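Local coordinates for protein transcriptional regulator (Streptococcus dysgalactiae, PDB 4YV9) that probably binds DNA to regulate transcription and senses SHP peptide pheromones in streptococcal quorum sensing, as a helical Rgg2 receptor with an N-terminal helix-turn-helix region, at residues 23-28 / 50-55. Numbering follows the deposited sequence.
Sequences LADEHL and NLLDKL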
loop_
_atom_site.group_PDB
_atom_site.type_symbol
_atom_site.label_atom_id
_atom_site.label_comp_id
_atom_site.label_asym_id
_atom_site.label_seq_id
_atom_site.Cartn_x
_atom_site.Cartn_y
_atom_site.Cartn_z
ATOM N N LEU B 23 -9.055 27.718 9.210
ATOM C CA LEU B 23 -7.827 27.029 9.562
ATOM C C LEU B 23 -7.028 27.707 10.669
ATOM O O LEU B 23 -6.161 27.079 11.288
ATOM C CB LEU B 23 -6.932 26.910 8.330
ATOM C CG LEU B 23 -7.516 25.995 7.258
ATOM C CD1 LEU B 23 -6.546 25.902 6.089
ATOM C CD2 LEU B 23 -7.740 24.665 7.883
ATOM N N ALA B 24 -7.264 29.004 10.859
ATOM C CA ALA B 24 -6.548 29.775 11.865
ATOM C C ALA B 24 -6.912 29.338 13.278
ATOM O O ALA B 24 -8.059 29.007 13.551
ATOM C CB ALA B 24 -6.835 31.295 11.695
ATOM N N ASP B 25 -5.932 29.366 14.174
ATOM C CA ASP B 25 -6.172 29.128 15.594
ATOM C C ASP B 25 -5.081 29.808 16.397
ATOM O O ASP B 25 -4.384 30.681 15.879
ATOM C CB ASP B 25 -6.246 27.620 15.914
ATOM C CG ASP B 25 -4.998 26.853 15.489
ATOM O OD1 ASP B 25 -3.915 27.466 15.342
ATOM O OD2 ASP B 25 -5.099 25.612 15.340
ATOM N N GLU B 26 -4.929 29.413 17.661
ATOM C CA GLU B 26 -3.885 29.955 18.523
ATOM C C GLU B 26 -2.464 29.687 18.022
ATOM O O GLU B 26 -1.518 30.320 18.480
ATOM C CB GLU B 26 -4.030 29.392 19.941
ATOM C CG GLU B 26 -4.022 27.871 19.997
ATOM C CD GLU B 26 -4.107 27.330 21.416
ATOM O OE1 GLU B 26 -3.729 28.056 22.367
ATOM O OE2 GLU B 26 -4.557 26.173 21.578
ATOM N N HIS B 27 -2.307 28.743 17.101
ATOM C CA HIS B 27 -0.976 28.364 16.628
ATOM C C HIS B 27 -0.559 29.155 15.384
ATOM O O HIS B 27 0.609 29.486 15.220
ATOM C CB HIS B 27 -0.921 26.855 16.334
ATOM C CG HIS B 27 -1.456 26.004 17.447
ATOM N ND1 HIS B 27 -0.778 25.816 18.632
ATOM C CD2 HIS B 27 -2.613 25.305 17.560
ATOM C CE1 HIS B 27 -1.491 25.038 19.427
ATOM N NE2 HIS B 27 -2.607 24.712 18.799
ATOM N N LEU B 28 -1.516 29.446 14.511
ATOM C CA LEU B 28 -1.240 30.200 13.291
ATOM C C LEU B 28 -2.377 31.157 12.982
ATOM O O LEU B 28 -3.521 30.745 12.936
ATOM C CB LEU B 28 -1.034 29.265 12.092
ATOM C CG LEU B 28 0.345 28.679 11.804
ATOM C CD1 LEU B 28 0.314 27.864 10.495
ATOM C CD2 LEU B 28 1.424 29.750 11.744
ATOM N N ASN B 50 -0.607 20.586 11.511
ATOM C CA ASN B 50 -1.863 21.014 12.132
ATOM C C ASN B 50 -2.871 21.479 11.080
ATOM O O ASN B 50 -4.046 21.113 11.128
ATOM C CB ASN B 50 -1.578 22.141 13.143
ATOM C CG ASN B 50 -2.815 22.563 13.957
ATOM O OD1 ASN B 50 -3.606 21.733 14.392
ATOM N ND2 ASN B 50 -2.962 23.868 14.173
ATOM N N LEU B 51 -2.404 22.293 10.133
ATOM C CA LEU B 51 -3.236 22.754 9.020
ATOM C C LEU B 51 -3.741 21.596 8.184
ATOM O O LEU B 51 -4.925 21.520 7.839
ATOM C CB LEU B 51 -2.456 23.712 8.112
ATOM C CG LEU B 51 -1.973 25.029 8.686
ATOM C CD1 LEU B 51 -1.063 25.758 7.671
ATOM C CD2 LEU B 51 -3.171 25.889 9.056
ATOM N N LEU B 52 -2.824 20.707 7.825
ATOM C CA LEU B 52 -3.154 19.532 7.037
ATOM C C LEU B 52 -4.186 18.634 7.722
ATOM O O LEU B 52 -5.111 18.126 7.089
ATOM C CB LEU B 52 -1.888 18.732 6.762
ATOM C CG LEU B 52 -0.917 19.436 5.814
ATOM C CD1 LEU B 52 0.267 18.527 5.498
ATOM C CD2 LEU B 52 -1.663 19.824 4.547
ATOM N N ASP B 53 -3.993 18.416 9.014
ATOM C CA ASP B 53 -4.926 17.611 9.784
ATOM C C ASP B 53 -6.343 18.216 9.728
ATOM O O ASP B 53 -7.329 17.485 9.601
ATOM C CB ASP B 53 -4.433 17.477 11.228
ATOM C CG ASP B 53 -5.383 16.682 12.100
ATOM O OD1 ASP B 53 -5.853 15.621 11.665
ATOM O OD2 ASP B 53 -5.671 17.129 13.236
ATOM N N LYS B 54 -6.438 19.533 9.811
ATOM C CA LYS B 54 -7.728 20.218 9.670
ATOM C C LYS B 54 -8.351 19.974 8.293
ATOM O O LYS B 54 -9.578 19.888 8.164
ATOM C CB LYS B 54 -7.567 21.717 9.933
ATOM C CG LYS B 54 -7.265 21.997 11.427
ATOM C CD LYS B 54 -7.014 23.462 11.727
ATOM C CE LYS B 54 -7.354 23.675 13.227
ATOM N NZ LYS B 54 -6.749 24.863 13.824
ATOM N N LEU B 55 -7.497 19.843 7.279
ATOM C CA LEU B 55 -7.943 19.501 5.931
ATOM C C LEU B 55 -8.052 17.994 5.681
ATOM O O LEU B 55 -8.348 17.580 4.558
ATOM C CB LEU B 55 -6.984 20.109 4.897
ATOM C CG LEU B 55 -6.867 21.639 4.905
ATOM C CD1 LEU B 55 -5.645 22.077 4.064
ATOM C CD2 LEU B 55 -8.134 22.269 4.358
HETATM O O HOH W 1 -9.078 26.198 13.103
#
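Leu23 and Leu51 mark the closest backbone approach between the loop 23-28 and the last turn of helix 45-54, their CA atoms 6.3 Å apart; toward His27 and Asn50 the CA separation widens to 8.7 Å. Asp25 bridges this wider part, its two carboxylate oxygens doing different work. Asp25 OD1 folds back on its own loop in an Asx turn, taking His27 N at 2.7 Å from above the carboxylate plane, extended to an Asx motif by Leu28 N, nearly in line with the C-O bond. With CG lying between backbone N and carbonyl carbon (chi1 57°), OD2 faces the helix. There the syn lone pair of Asp25 OD2 accepts Asn50 ND2 at 3.0 Å, carboxylate and amide being almost coplanar (19°), and it forms a salt bridge with Lys54 NZ, although the modelled separation is too short to be reliable. The extended lysine also reaches a water that donates to Ala24 O, and makes a weak bond to Leu23 O. Its aliphatic part slides past Leu23, Lys54 CB lying 3.6 Å from Leu23 CD2. Beneath this polar layer the Leu28 side chain crosses that of Leu51 at about a right angle, while Leu51 CD2 rests against Leu23 CB. The loop joins helix 20-23 to helix 30-37, probably the paired helices of the helix-turn-helix motif, and is thereby tied to helix 45-54; Ile33 of helix 30-37 and Leu9 of helix 6-15 continue the leucine core.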